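Local structure of UDP-N-acetylglucosamine--peptide N-acetylglucosaminyltransferase stabilizing protein GtfB (5E9T) at residues I290-D295 with F312-L317; Q296-D301 with I357-Q362; L189-I194 with H207-R212. The protein binds the serine-rich repeat adhesin GspB as substrate and, paired with GtfA in a heterotetramer, is required for attaching its first GlcNAc residue. All blocks are in the same frame, centred on the assembly; numbering follows the deposited sequence.

Interaction 1. Residues I290-D295 with F312-L317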
ATOM      1  N   ILE B 290       4.467 -46.312  -3.374  1.00 72.23           N
ATOM      2  CA  ILE B 290       4.388 -45.236  -2.395  1.00 70.66           C
ATOM      3  C   ILE B 290       4.227 -43.919  -3.134  1.00 67.16           C
ATOM      4  O   ILE B 290       4.900 -43.675  -4.142  1.00 63.79           O
ATOM      5  CB  ILE B 290       5.630 -45.167  -1.480  1.00 67.77           C
ATOM      6  CG1 ILE B 290       6.190 -46.563  -1.196  1.00 71.71           C
ATOM      7  CG2 ILE B 290       5.288 -44.424  -0.192  1.00 66.06           C
ATOM      8  CD1 ILE B 290       5.251 -47.480  -0.453  1.00 74.29           C
ATOM      9  N   LEU B 291       3.352 -43.064  -2.620  1.00 63.34           N
ATOM     10  CA  LEU B 291       3.159 -41.722  -3.146  1.00 61.75           C
ATOM     11  C   LEU B 291       3.618 -40.727  -2.093  1.00 72.48           C
ATOM     12  O   LEU B 291       3.028 -40.651  -1.010  1.00 82.57           O
ATOM     13  CB  LEU B 291       1.698 -41.483  -3.509  1.00 58.62           C
ATOM     14  CG  LEU B 291       1.222 -42.319  -4.680  1.00 56.40           C
ATOM     15  CD1 LEU B 291      -0.167 -41.863  -5.069  1.00 57.69           C
ATOM     16  CD2 LEU B 291       2.210 -42.213  -5.835  1.00 51.73           C
ATOM     17  N   THR B 292       4.660 -39.967  -2.410  1.00 74.45           N
ATOM     18  CA  THR B 292       5.227 -39.002  -1.483  1.00 76.20           C
ATOM     19  C   THR B 292       5.303 -37.641  -2.153  1.00 81.80           C
ATOM     20  O   THR B 292       5.345 -37.541  -3.381  1.00 75.13           O
ATOM     21  CB  THR B 292       6.623 -39.427  -1.014  1.00 72.51           C
ATOM     22  OG1 THR B 292       7.003 -38.641   0.121  1.00 77.95           O
ATOM     23  CG2 THR B 292       7.644 -39.228  -2.127  1.00 67.85           C
ATOM     24  N   HIS B 293       5.233 -36.587  -1.346  1.00 89.70           N
ATOM     25  CA  HIS B 293       5.553 -35.267  -1.875  1.00 85.74           C
ATOM     26  C   HIS B 293       7.039 -34.942  -1.813  1.00 86.88           C
ATOM     27  O   HIS B 293       7.590 -34.418  -2.786  1.00 96.26           O
ATOM     28  CB  HIS B 293       4.710 -34.210  -1.175  1.00 82.44           C
ATOM     29  CG  HIS B 293       3.349 -34.081  -1.777  1.00 78.44           C
ATOM     30  ND1 HIS B 293       2.190 -34.327  -1.073  1.00 74.99           N
ATOM     31  CD2 HIS B 293       2.968 -33.793  -3.044  1.00 74.21           C
ATOM     32  CE1 HIS B 293       1.151 -34.163  -1.874  1.00 67.78           C
ATOM     33  NE2 HIS B 293       1.596 -33.839  -3.075  1.00 67.24           N
ATOM     34  N   SER B 294       7.710 -35.248  -0.708  1.00 85.00           N
ATOM     35  CA  SER B 294       9.167 -35.214  -0.718  1.00 92.60           C
ATOM     36  C   SER B 294       9.686 -35.924   0.517  1.00 93.94           C
ATOM     37  O   SER B 294       8.929 -36.320   1.409  1.00 85.70           O
ATOM     38  CB  SER B 294       9.739 -33.796  -0.785  1.00 98.21           C
ATOM     39  OG  SER B 294      11.071 -33.842  -1.277  1.00 99.77           O
ATOM     40  N   ASP B 295      11.003 -36.016   0.579  1.00 99.54           N
ATOM     41  CA  ASP B 295      11.623 -37.014   1.394  1.00 98.09           C
ATOM     42  C   ASP B 295      11.915 -36.466   2.820  1.00100.59           C
ATOM     43  O   ASP B 295      11.768 -35.279   3.070  1.00104.90           O
ATOM     44  CB  ASP B 295      12.882 -37.500   0.643  1.00100.80           C
ATOM     45  CG  ASP B 295      13.734 -36.370   0.140  1.00107.87           C
ATOM     46  OD1 ASP B 295      13.460 -35.849  -0.960  1.00115.60           O
ATOM     47  OD2 ASP B 295      14.696 -36.013   0.845  1.00109.39           O
ATOM     48  N   PHE B 312      10.112 -51.768  -5.368  1.00 76.88           N
ATOM     49  CA  PHE B 312       9.719 -50.548  -4.663  1.00 70.35           C
ATOM     50  C   PHE B 312       9.529 -49.434  -5.683  1.00 71.36           C
ATOM     51  O   PHE B 312      10.497 -48.987  -6.308  1.00 75.90           O
ATOM     52  CB  PHE B 312      10.753 -50.145  -3.608  1.00 63.46           C
ATOM     53  CG  PHE B 312      10.723 -50.993  -2.363  1.00 69.21           C
ATOM     54  CD1 PHE B 312      10.838 -50.426  -1.109  1.00 74.28           C
ATOM     55  CD2 PHE B 312      10.583 -52.357  -2.445  1.00 76.62           C
ATOM     56  CE1 PHE B 312      10.808 -51.221   0.032  1.00 79.33           C
ATOM     57  CE2 PHE B 312      10.553 -53.141  -1.314  1.00 84.94           C
ATOM     58  CZ  PHE B 312      10.665 -52.573  -0.078  1.00 85.31           C
ATOM     59  N   ARG B 313       8.288 -48.982  -5.843  1.00 68.53           N
ATOM     60  CA  ARG B 313       7.972 -47.880  -6.740  1.00 69.87           C
ATOM     61  C   ARG B 313       7.495 -46.693  -5.921  1.00 69.10           C
ATOM     62  O   ARG B 313       6.506 -46.797  -5.187  1.00 68.35           O
ATOM     63  CB  ARG B 313       6.925 -48.283  -7.774  1.00 71.02           C
ATOM     64  CG  ARG B 313       7.193 -49.636  -8.374  1.00 70.41           C
ATOM     65  CD  ARG B 313       6.796 -49.686  -9.825  1.00 71.53           C
ATOM     66  NE  ARG B 313       7.272 -50.917 -10.433  1.00 70.90           N
ATOM     67  CZ  ARG B 313       6.522 -51.998 -10.590  1.00 67.70           C
ATOM     68  NH1 ARG B 313       5.258 -51.991 -10.188  1.00 67.00           N
ATOM     69  NH2 ARG B 313       7.034 -53.083 -11.150  1.00 64.88           N
ATOM     70  N   ILE B 314       8.201 -45.577  -6.042  1.00 64.22           N
ATOM     71  CA  ILE B 314       7.863 -44.350  -5.341  1.00 57.20           C
ATOM     72  C   ILE B 314       7.635 -43.262  -6.373  1.00 55.24           C
ATOM     73  O   ILE B 314       8.411 -43.119  -7.325  1.00 55.40           O
ATOM     74  CB  ILE B 314       8.963 -43.949  -4.343  1.00 52.71           C
ATOM     75  CG1 ILE B 314       9.175 -45.088  -3.364  1.00 54.63           C
ATOM     76  CG2 ILE B 314       8.627 -42.643  -3.640  1.00 59.96           C
ATOM     77  CD1 ILE B 314       9.750 -44.660  -2.087  1.00 58.06           C
ATOM     78  N   ALA B 315       6.567 -42.498  -6.185  1.00 53.28           N
ATOM     79  CA  ALA B 315       6.166 -41.515  -7.168  1.00 58.91           C
ATOM     80  C   ALA B 315       5.817 -40.198  -6.498  1.00 65.23           C
ATOM     81  O   ALA B 315       5.506 -40.130  -5.304  1.00 68.17           O
ATOM     82  CB  ALA B 315       4.985 -42.011  -8.010  1.00 55.04           C
ATOM     83  N   ALA B 316       5.918 -39.148  -7.300  1.00 61.20           N
ATOM     84  CA  ALA B 316       5.467 -37.811  -6.966  1.00 62.48           C
ATOM     85  C   ALA B 316       5.237 -37.106  -8.287  1.00 63.18           C
ATOM     86  O   ALA B 316       5.793 -37.501  -9.317  1.00 63.33           O
ATOM     87  CB  ALA B 316       6.495 -37.053  -6.119  1.00 67.84           C
ATOM     88  N   LEU B 317       4.413 -36.063  -8.262  1.00 69.44           N
ATOM     89  CA  LEU B 317       4.401 -35.200  -9.433  1.00 73.92           C
ATOM     90  C   LEU B 317       5.346 -34.020  -9.278  1.00 78.83           C
ATOM     91  O   LEU B 317       5.553 -33.279 -10.242  1.00 79.31           O
ATOM     92  CB  LEU B 317       2.993 -34.709  -9.762  1.00 75.47           C
ATOM     93  CG  LEU B 317       2.105 -34.041  -8.715  1.00 77.59           C
ATOM     94  CD1 LEU B 317       1.178 -33.082  -9.442  1.00 88.45           C
ATOM     95  CD2 LEU B 317       1.324 -35.091  -7.947  1.00 65.31           C
TER
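Ile290 and Ile314 face one another in the parallel strands 287-291 and 311-315, with their CA atoms 4.6 Å apart. Ile290 N donates to Arg313 O over 2.8 Å, and Ile290 O accepts from Ala315 N over 2.9 Å. One residue thus bonds to both neighbours of its opposite number, which is the signature of parallel pairing. A third bond runs from Thr292 N to Ala315 O; it measures 3.0 Å, is almost straight (168° at the hydrogen), and carries the pairing one residue past the regular end of the first strand.

Side chains pack on both faces of this pair. On one, Ile290 and Ile314 lie side by side and point the same way, CG1 to CG1 at 4.0 Å. With CG1 anti to the carbonyl carbon (chi1 -58°), CG2 of Ile314 is anti to the backbone N and meets Thr292 CG2, two residues past Ile290, at 3.9 Å. On the other face, Leu291 brings CD2 to Ala315 CB at 3.5 Å.

A second shell packs round both faces. Ile314 makes backbone hydrogen bonds to Val334 and Tyr336 of strand 333-336, so strand 311-315 is the middle one of the three. Leu300 of helix 300-306, the connection of this beta-alpha-beta unit, packs on Phe312 and Ile314, whereas Ile344 and Tyr348 of helix 341-350 reach Leu291. Past the strand end, His293 O accepts a hydrogen bond from Thr318 OG1; within the strand, Leu291 N bonds to Tyr354 OH.

The backbone bonds set which residues lie opposite each other, while the side chains on the two faces meet through apolar carbon contacts, as expected for the buried core of an alpha/beta domain.

Interaction 2. Residues Q296-D301 with I357-Q362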
ATOM      1  N   GLN B 296      12.316 -37.347   3.737  1.00100.43           N
ATOM      2  CA  GLN B 296      12.389 -38.743   3.350  1.00102.61           C
ATOM      3  C   GLN B 296      11.435 -39.689   4.027  1.00103.48           C
ATOM      4  O   GLN B 296      11.096 -39.589   5.214  1.00104.41           O
ATOM      5  CB  GLN B 296      13.818 -39.251   3.494  1.00102.69           C
ATOM      6  CG  GLN B 296      14.095 -40.417   2.551  1.00104.25           C
ATOM      7  CD  GLN B 296      14.827 -41.508   3.208  1.00105.69           C
ATOM      8  OE1 GLN B 296      14.769 -41.684   4.426  1.00113.90           O
ATOM      9  NE2 GLN B 296      15.514 -42.298   2.416  1.00100.27           N
ATOM     10  N   ILE B 297      11.021 -40.632   3.187  1.00 96.71           N
ATOM     11  CA  ILE B 297      10.212 -41.776   3.553  1.00 88.67           C
ATOM     12  C   ILE B 297      10.880 -42.392   4.768  1.00 87.98           C
ATOM     13  O   ILE B 297      12.065 -42.744   4.720  1.00 89.05           O
ATOM     14  CB  ILE B 297      10.159 -42.774   2.380  1.00 85.49           C
ATOM     15  CG1 ILE B 297       9.443 -42.179   1.157  1.00 79.24           C
ATOM     16  CG2 ILE B 297       9.614 -44.085   2.839  1.00 89.63           C
ATOM     17  CD1 ILE B 297      10.367 -41.404   0.220  1.00 76.96           C
ATOM     18  N   GLU B 298      10.138 -42.553   5.854  1.00 89.81           N
ATOM     19  CA  GLU B 298      10.775 -42.968   7.091  1.00 94.82           C
ATOM     20  C   GLU B 298      11.138 -44.441   6.975  1.00 96.44           C
ATOM     21  O   GLU B 298      10.260 -45.292   6.798  1.00 92.75           O
ATOM     22  CB  GLU B 298       9.851 -42.707   8.281  1.00 97.77           C
ATOM     23  CG  GLU B 298      10.503 -42.842   9.650  1.00100.58           C
ATOM     24  CD  GLU B 298      10.972 -44.250   9.939  1.00104.94           C
ATOM     25  OE1 GLU B 298      12.060 -44.400  10.529  1.00103.36           O
ATOM     26  OE2 GLU B 298      10.260 -45.202   9.555  1.00110.75           O
ATOM     27  N   GLY B 299      12.428 -44.737   7.080  1.00101.78           N
ATOM     28  CA  GLY B 299      12.904 -46.108   7.041  1.00101.84           C
ATOM     29  C   GLY B 299      12.804 -46.793   5.697  1.00 97.82           C
ATOM     30  O   GLY B 299      12.532 -48.000   5.640  1.00 96.58           O
ATOM     31  N   LEU B 300      13.018 -46.059   4.608  1.00 98.35           N
ATOM     32  CA  LEU B 300      13.029 -46.715   3.307  1.00106.07           C
ATOM     33  C   LEU B 300      14.293 -47.550   3.140  1.00109.53           C
ATOM     34  O   LEU B 300      14.217 -48.745   2.837  1.00105.68           O
ATOM     35  CB  LEU B 300      12.890 -45.681   2.197  1.00109.89           C
ATOM     36  CG  LEU B 300      12.690 -46.191   0.777  1.00114.88           C
ATOM     37  CD1 LEU B 300      11.557 -47.217   0.639  1.00124.77           C
ATOM     38  CD2 LEU B 300      12.423 -44.965  -0.050  1.00114.06           C
ATOM     39  N   ASP B 301      15.460 -46.942   3.380  1.00112.93           N
ATOM     40  CA  ASP B 301      16.743 -47.646   3.328  1.00110.27           C
ATOM     41  C   ASP B 301      16.695 -48.936   4.133  1.00105.42           C
ATOM     42  O   ASP B 301      17.119 -50.001   3.668  1.00109.06           O
ATOM     43  CB  ASP B 301      17.848 -46.730   3.864  1.00114.26           C
ATOM     44  CG  ASP B 301      19.165 -46.871   3.112  1.00118.04           C
ATOM     45  OD1 ASP B 301      20.085 -46.082   3.397  1.00119.32           O
ATOM     46  OD2 ASP B 301      19.280 -47.749   2.233  1.00120.40           O
ATOM     47  N   ILE B 357       4.582 -44.820   4.362  1.00 88.86           N
ATOM     48  CA  ILE B 357       5.883 -44.593   4.977  1.00 84.35           C
ATOM     49  C   ILE B 357       6.378 -43.163   4.839  1.00 87.33           C
ATOM     50  O   ILE B 357       7.384 -42.809   5.472  1.00 86.12           O
ATOM     51  CB  ILE B 357       6.901 -45.581   4.383  1.00 79.63           C
ATOM     52  CG1 ILE B 357       6.571 -45.744   2.899  1.00 82.77           C
ATOM     53  CG2 ILE B 357       6.772 -46.926   5.061  1.00 79.62           C
ATOM     54  CD1 ILE B 357       7.526 -46.597   2.123  1.00 92.31           C
ATOM     55  N   ASN B 358       5.725 -42.344   4.020  1.00 87.43           N
ATOM     56  CA  ASN B 358       6.202 -41.027   3.630  1.00 84.65           C
ATOM     57  C   ASN B 358       5.942 -39.989   4.719  1.00 91.07           C
ATOM     58  O   ASN B 358       5.180 -40.205   5.666  1.00 90.76           O
ATOM     59  CB  ASN B 358       5.580 -40.590   2.306  1.00 81.53           C
ATOM     60  CG  ASN B 358       4.108 -40.902   2.222  1.00 85.56           C
ATOM     61  OD1 ASN B 358       3.533 -41.486   3.137  1.00 93.08           O
ATOM     62  ND2 ASN B 358       3.486 -40.510   1.118  1.00 80.76           N
ATOM     63  N   HIS B 359       6.617 -38.855   4.575  1.00 96.78           N
ATOM     64  CA  HIS B 359       6.480 -37.707   5.452  1.00 90.22           C
ATOM     65  C   HIS B 359       5.809 -36.562   4.703  1.00 81.73           C
ATOM     66  O   HIS B 359       5.817 -36.506   3.469  1.00 83.36           O
ATOM     67  CB  HIS B 359       7.847 -37.255   5.981  1.00 88.83           C
ATOM     68  CG  HIS B 359       8.295 -37.995   7.201  1.00 88.70           C
ATOM     69  ND1 HIS B 359       9.443 -38.755   7.237  1.00 89.19           N
ATOM     70  CD2 HIS B 359       7.742 -38.092   8.433  1.00 91.06           C
ATOM     71  CE1 HIS B 359       9.581 -39.285   8.440  1.00 90.86           C
ATOM     72  NE2 HIS B 359       8.560 -38.900   9.184  1.00 94.36           N
ATOM     73  N   GLY B 360       5.193 -35.663   5.466  1.00 75.33           N
ATOM     74  CA  GLY B 360       4.489 -34.551   4.859  1.00 75.12           C
ATOM     75  C   GLY B 360       3.050 -34.906   4.524  1.00 78.24           C
ATOM     76  O   GLY B 360       2.441 -35.790   5.130  1.00 84.19           O
ATOM     77  N   GLY B 361       2.507 -34.205   3.524  1.00 77.56           N
ATOM     78  CA  GLY B 361       1.108 -34.337   3.187  1.00 80.95           C
ATOM     79  C   GLY B 361       0.816 -35.443   2.187  1.00 80.98           C
ATOM     80  O   GLY B 361       1.690 -35.916   1.462  1.00 77.31           O
ATOM     81  N   GLN B 362      -0.453 -35.840   2.153  1.00 82.18           N
ATOM     82  CA  GLN B 362      -0.888 -36.976   1.356  1.00 80.59           C
ATOM     83  C   GLN B 362      -1.021 -36.612  -0.114  1.00 73.47           C
ATOM     84  O   GLN B 362      -1.307 -35.467  -0.475  1.00 70.47           O
ATOM     85  CB  GLN B 362      -2.204 -37.520   1.903  1.00 85.19           C
ATOM     86  CG  GLN B 362      -3.034 -38.332   0.934  1.00 90.12           C
ATOM     87  CD  GLN B 362      -3.859 -39.350   1.660  1.00 93.63           C
ATOM     88  OE1 GLN B 362      -3.441 -39.861   2.689  1.00 99.33           O
ATOM     89  NE2 GLN B 362      -5.041 -39.635   1.155  1.00 94.41           N
TER
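His359 and Gln296 are joined by a hydrogen bond from His359 ND1 to Gln296 O, 2.7 Å long. The acceptor lies only 9° out of the imidazole plane, so the ring is met at its edge. Two residues further along, Glu298 N donates to Ile357 O over 2.8 Å with 156° at the hydrogen. The tightly packed part is apolar: Ile297 and Ile357 cross at a slant, and Ile297 CG2 comes to 3.5 Å from Ile357 CB. Leu300 CD1 adds a looser touch on Ile357 CD1 at 4.3 Å.

The other side is partly exposed. Glu298 lays CB 3.4 Å from His359 CE1, but its chain bends at chi2 (-64°) and takes the carboxylate away, leaving OE2 6.5 Å from His359 NE2. The carboxylate takes no part in joining the segments; the Glu298 side chain also touches Phe380 and Ser399.

A type II turn from Ile297 to Leu300 leads into helix 300-306, with Gly299 as N-cap. The contact therefore joins the turn that leads into that helix to the loop following strand 353-356, while Ile297 rests on Ile314 of strand 311-315.

Interaction 3. Residues L189-I194 with H207-R212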
ATOM      1  N   LEU B 189     -40.877 -32.933  -2.203  1.00 52.15           N
ATOM      2  CA  LEU B 189     -40.180 -34.176  -1.918  1.00 53.03           C
ATOM      3  C   LEU B 189     -40.945 -34.990  -0.886  1.00 53.79           C
ATOM      4  O   LEU B 189     -41.477 -34.453   0.093  1.00 50.40           O
ATOM      5  CB  LEU B 189     -38.766 -33.893  -1.421  1.00 55.29           C
ATOM      6  CG  LEU B 189     -37.964 -32.965  -2.319  1.00 58.93           C
ATOM      7  CD1 LEU B 189     -36.553 -32.795  -1.775  1.00 60.79           C
ATOM      8  CD2 LEU B 189     -37.967 -33.485  -3.761  1.00 57.06           C
ATOM      9  N   ASP B 190     -40.981 -36.300  -1.106  1.00 59.14           N
ATOM     10  CA  ASP B 190     -41.741 -37.197  -0.253  1.00 62.59           C
ATOM     11  C   ASP B 190     -40.968 -37.464   1.034  1.00 61.76           C
ATOM     12  O   ASP B 190     -39.838 -37.963   1.000  1.00 67.01           O
ATOM     13  CB  ASP B 190     -42.034 -38.495  -0.993  1.00 75.93           C
ATOM     14  CG  ASP B 190     -42.840 -39.444  -0.160  1.00 84.13           C
ATOM     15  OD1 ASP B 190     -43.375 -38.991   0.865  1.00 88.65           O
ATOM     16  OD2 ASP B 190     -42.946 -40.629  -0.516  1.00 86.24           O
ATOM     17  N   LEU B 191     -41.587 -37.126   2.162  1.00 61.98           N
ATOM     18  CA  LEU B 191     -40.959 -37.078   3.475  1.00 65.46           C
ATOM     19  C   LEU B 191     -41.182 -38.340   4.324  1.00 65.56           C
ATOM     20  O   LEU B 191     -41.114 -38.239   5.553  1.00 55.20           O
ATOM     21  CB  LEU B 191     -41.389 -35.810   4.216  1.00 63.39           C
ATOM     22  CG  LEU B 191     -40.610 -34.593   3.675  1.00 59.05           C
ATOM     23  CD1 LEU B 191     -41.211 -33.252   4.092  1.00 60.45           C
ATOM     24  CD2 LEU B 191     -39.130 -34.659   4.062  1.00 55.37           C
ATOM     25  N   ASP B 192     -41.534 -39.493   3.716  1.00 70.75           N
ATOM     26  CA  ASP B 192     -41.689 -40.743   4.477  1.00 77.73           C
ATOM     27  C   ASP B 192     -40.609 -40.872   5.512  1.00 78.91           C
ATOM     28  O   ASP B 192     -40.867 -41.171   6.685  1.00 78.61           O
ATOM     29  CB  ASP B 192     -41.517 -42.011   3.619  1.00 90.91           C
ATOM     30  CG  ASP B 192     -42.241 -41.979   2.314  1.00100.89           C
ATOM     31  OD1 ASP B 192     -41.987 -42.869   1.504  1.00110.14           O
ATOM     32  OD2 ASP B 192     -43.076 -41.115   2.105  1.00104.06           O
ATOM     33  N   HIS B 193     -39.381 -40.686   5.050  1.00 81.30           N
ATOM     34  CA  HIS B 193     -38.187 -41.043   5.777  1.00 80.48           C
ATOM     35  C   HIS B 193     -37.139 -40.007   5.433  1.00 74.11           C
ATOM     36  O   HIS B 193     -37.001 -39.627   4.268  1.00 76.05           O
ATOM     37  CB  HIS B 193     -37.723 -42.447   5.386  1.00 83.31           C
ATOM     38  CG  HIS B 193     -38.660 -43.527   5.825  1.00 85.91           C
ATOM     39  ND1 HIS B 193     -38.974 -43.739   7.149  1.00 89.88           N
ATOM     40  CD2 HIS B 193     -39.359 -44.446   5.119  1.00 84.38           C
ATOM     41  CE1 HIS B 193     -39.822 -44.747   7.242  1.00 90.16           C
ATOM     42  NE2 HIS B 193     -40.069 -45.195   6.025  1.00 87.70           N
ATOM     43  N   ILE B 194     -36.421 -39.547   6.442  1.00 64.10           N
ATOM     44  CA  ILE B 194     -35.302 -38.647   6.257  1.00 59.34           C
ATOM     45  C   ILE B 194     -34.088 -39.370   6.814  1.00 58.44           C
ATOM     46  O   ILE B 194     -33.987 -39.575   8.028  1.00 56.31           O
ATOM     47  CB  ILE B 194     -35.529 -37.302   6.962  1.00 59.08           C
ATOM     48  CG1 ILE B 194     -36.695 -36.545   6.319  1.00 55.65           C
ATOM     49  CG2 ILE B 194     -34.257 -36.470   6.950  1.00 59.50           C
ATOM     50  CD1 ILE B 194     -37.036 -35.244   7.012  1.00 50.38           C
ATOM     51  N   HIS B 207     -36.151 -32.849  13.824  1.00 67.91           N
ATOM     52  CA  HIS B 207     -36.686 -32.525  15.146  1.00 70.15           C
ATOM     53  C   HIS B 207     -37.842 -31.531  15.079  1.00 69.89           C
ATOM     54  O   HIS B 207     -38.720 -31.542  15.948  1.00 71.34           O
ATOM     55  CB  HIS B 207     -35.571 -31.970  16.041  1.00 69.44           C
ATOM     56  CG  HIS B 207     -36.072 -31.228  17.243  1.00 68.83           C
ATOM     57  ND1 HIS B 207     -36.519 -29.925  17.179  1.00 72.83           N
ATOM     58  CD2 HIS B 207     -36.198 -31.607  18.536  1.00 70.75           C
ATOM     59  CE1 HIS B 207     -36.901 -29.534  18.380  1.00 76.05           C
ATOM     60  NE2 HIS B 207     -36.715 -30.534  19.223  1.00 76.38           N
ATOM     61  N   SER B 208     -37.859 -30.667  14.065  1.00 68.35           N
ATOM     62  CA  SER B 208     -38.886 -29.644  13.920  1.00 72.42           C
ATOM     63  C   SER B 208     -40.059 -30.077  13.048  1.00 74.37           C
ATOM     64  O   SER B 208     -40.997 -29.294  12.861  1.00 73.80           O
ATOM     65  CB  SER B 208     -38.262 -28.365  13.356  1.00 80.54           C
ATOM     66  OG  SER B 208     -37.418 -28.652  12.254  1.00 85.49           O
ATOM     67  N   LEU B 209     -40.015 -31.280  12.479  1.00 79.71           N
ATOM     68  CA  LEU B 209     -41.114 -31.819  11.686  1.00 81.01           C
ATOM     69  C   LEU B 209     -42.012 -32.785  12.456  1.00 77.77           C
ATOM     70  O   LEU B 209     -42.860 -33.438  11.839  1.00 72.71           O
ATOM     71  CB  LEU B 209     -40.580 -32.479  10.414  1.00 77.88           C
ATOM     72  CG  LEU B 209     -40.774 -31.597   9.174  1.00 73.71           C
ATOM     73  CD1 LEU B 209     -40.097 -32.196   7.957  1.00 70.59           C
ATOM     74  CD2 LEU B 209     -42.258 -31.379   8.910  1.00 75.38           C
ATOM     75  N   THR B 210     -41.824 -32.919  13.776  1.00 76.00           N
ATOM     76  CA  THR B 210     -42.578 -33.900  14.562  1.00 75.97           C
ATOM     77  C   THR B 210     -44.080 -33.834  14.302  1.00 78.53           C
ATOM     78  O   THR B 210     -44.764 -34.864  14.358  1.00 77.93           O
ATOM     79  CB  THR B 210     -42.308 -33.699  16.057  1.00 76.00           C
ATOM     80  OG1 THR B 210     -40.893 -33.696  16.294  1.00 74.43           O
ATOM     81  CG2 THR B 210     -42.951 -34.815  16.888  1.00 78.84           C
ATOM     82  N   GLY B 211     -44.613 -32.641  14.023  1.00 78.52           N
ATOM     83  CA  GLY B 211     -46.033 -32.525  13.717  1.00 76.87           C
ATOM     84  C   GLY B 211     -46.470 -33.432  12.583  1.00 81.82           C
ATOM     85  O   GLY B 211     -47.555 -34.015  12.624  1.00 85.17           O
ATOM     86  N   ARG B 212     -45.642 -33.548  11.550  1.00 85.23           N
ATOM     87  CA  ARG B 212     -45.902 -34.465  10.451  1.00 86.60           C
ATOM     88  C   ARG B 212     -45.446 -35.881  10.810  1.00 83.11           C
ATOM     89  O   ARG B 212     -44.544 -36.077  11.631  1.00 73.42           O
ATOM     90  CB  ARG B 212     -45.207 -33.961   9.183  1.00 87.63           C
ATOM     91  CG  ARG B 212     -45.508 -34.755   7.932  1.00 91.22           C
ATOM     92  CD  ARG B 212     -44.396 -35.739   7.653  1.00 96.25           C
ATOM     93  NE  ARG B 212     -44.793 -36.753   6.687  1.00101.79           N
ATOM     94  CZ  ARG B 212     -44.987 -36.513   5.398  1.00107.35           C
ATOM     95  NH1 ARG B 212     -45.346 -37.497   4.587  1.00107.79           N
ATOM     96  NH2 ARG B 212     -44.821 -35.288   4.921  1.00112.93           N
TER
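Leu191 is approached by Arg212 and Leu209 at the edge of a Rossmann-like beta-alpha-beta unit: strand 194-196, helix 201-207 and strand 216-219, whose two strands are parallel neighbours. The segments are the loop entering the first strand and the loop leaving the helix, so they meet at the same end of the unit.

The Arg212 guanidinium presents a face to Leu191. Leu191 CB stands over that face, displaced toward the rim, and the nearest guanidinium atom is NH2 at 3.5 Å, with CZ at 3.9 Å. The arginine gets there with CG opposite its own backbone N (chi1 -174°) and a bend at chi2, which carries the group across to the loop. This is van der Waals contact of a methylene with a flat charged group, and no salt bridge is made: Asp190 OD1 is 4.5 Å from Arg212 NH1 and lies well out of the guanidinium plane. The opposite charges may still attract weakly on this more exposed side of the contact.

Deeper in, leucine meets leucine. Leu191 and Leu209 cross at about a right angle, CD1 to CD1 at 4.2 Å, and Ile194 CD1 approaches the same Leu209 methyl at 4.4 Å. Leu209 CD1 is therefore shared between two residues of the incoming loop and strand. Ile2 of strand 2-5 packs on both Leu191 and Ile194, Leu184 of helix 176-186 adds to the Leu191 side, and Arg242 touches Leu209 and Arg212 while its NH2 bonds to Leu191 O.

What places Leu209 and Arg212 together is a turn in their own loop, fastened by the backbone hydrogen bond from Arg212 N to Leu209 O at 2.8 Å.

How the interactions relate
Interactions 1 and 2 form one neighbourhood, with centres 8 Å apart and segments that alternate along the chain. Residues 290-295 run straight on into 296-301, and a probable hydrogen bond of 3.0 Å from His293 ND1 to Gly361 O joins the two contacts directly. Interaction 3 is remote: its centre lies 49 Å from that of interaction 1 and 50 Å from that of interaction 2, on the opposite side of the chain's centre, with nearest atoms about 36 and 30 Å away. Interaction 1 lies in one parallel sheet with interaction 2 beside it, and interaction 3 borders another, consistent with two Rossmann-like domains as in GT-B glycosyltransferases. No other chain of the assembly touches any of these segments.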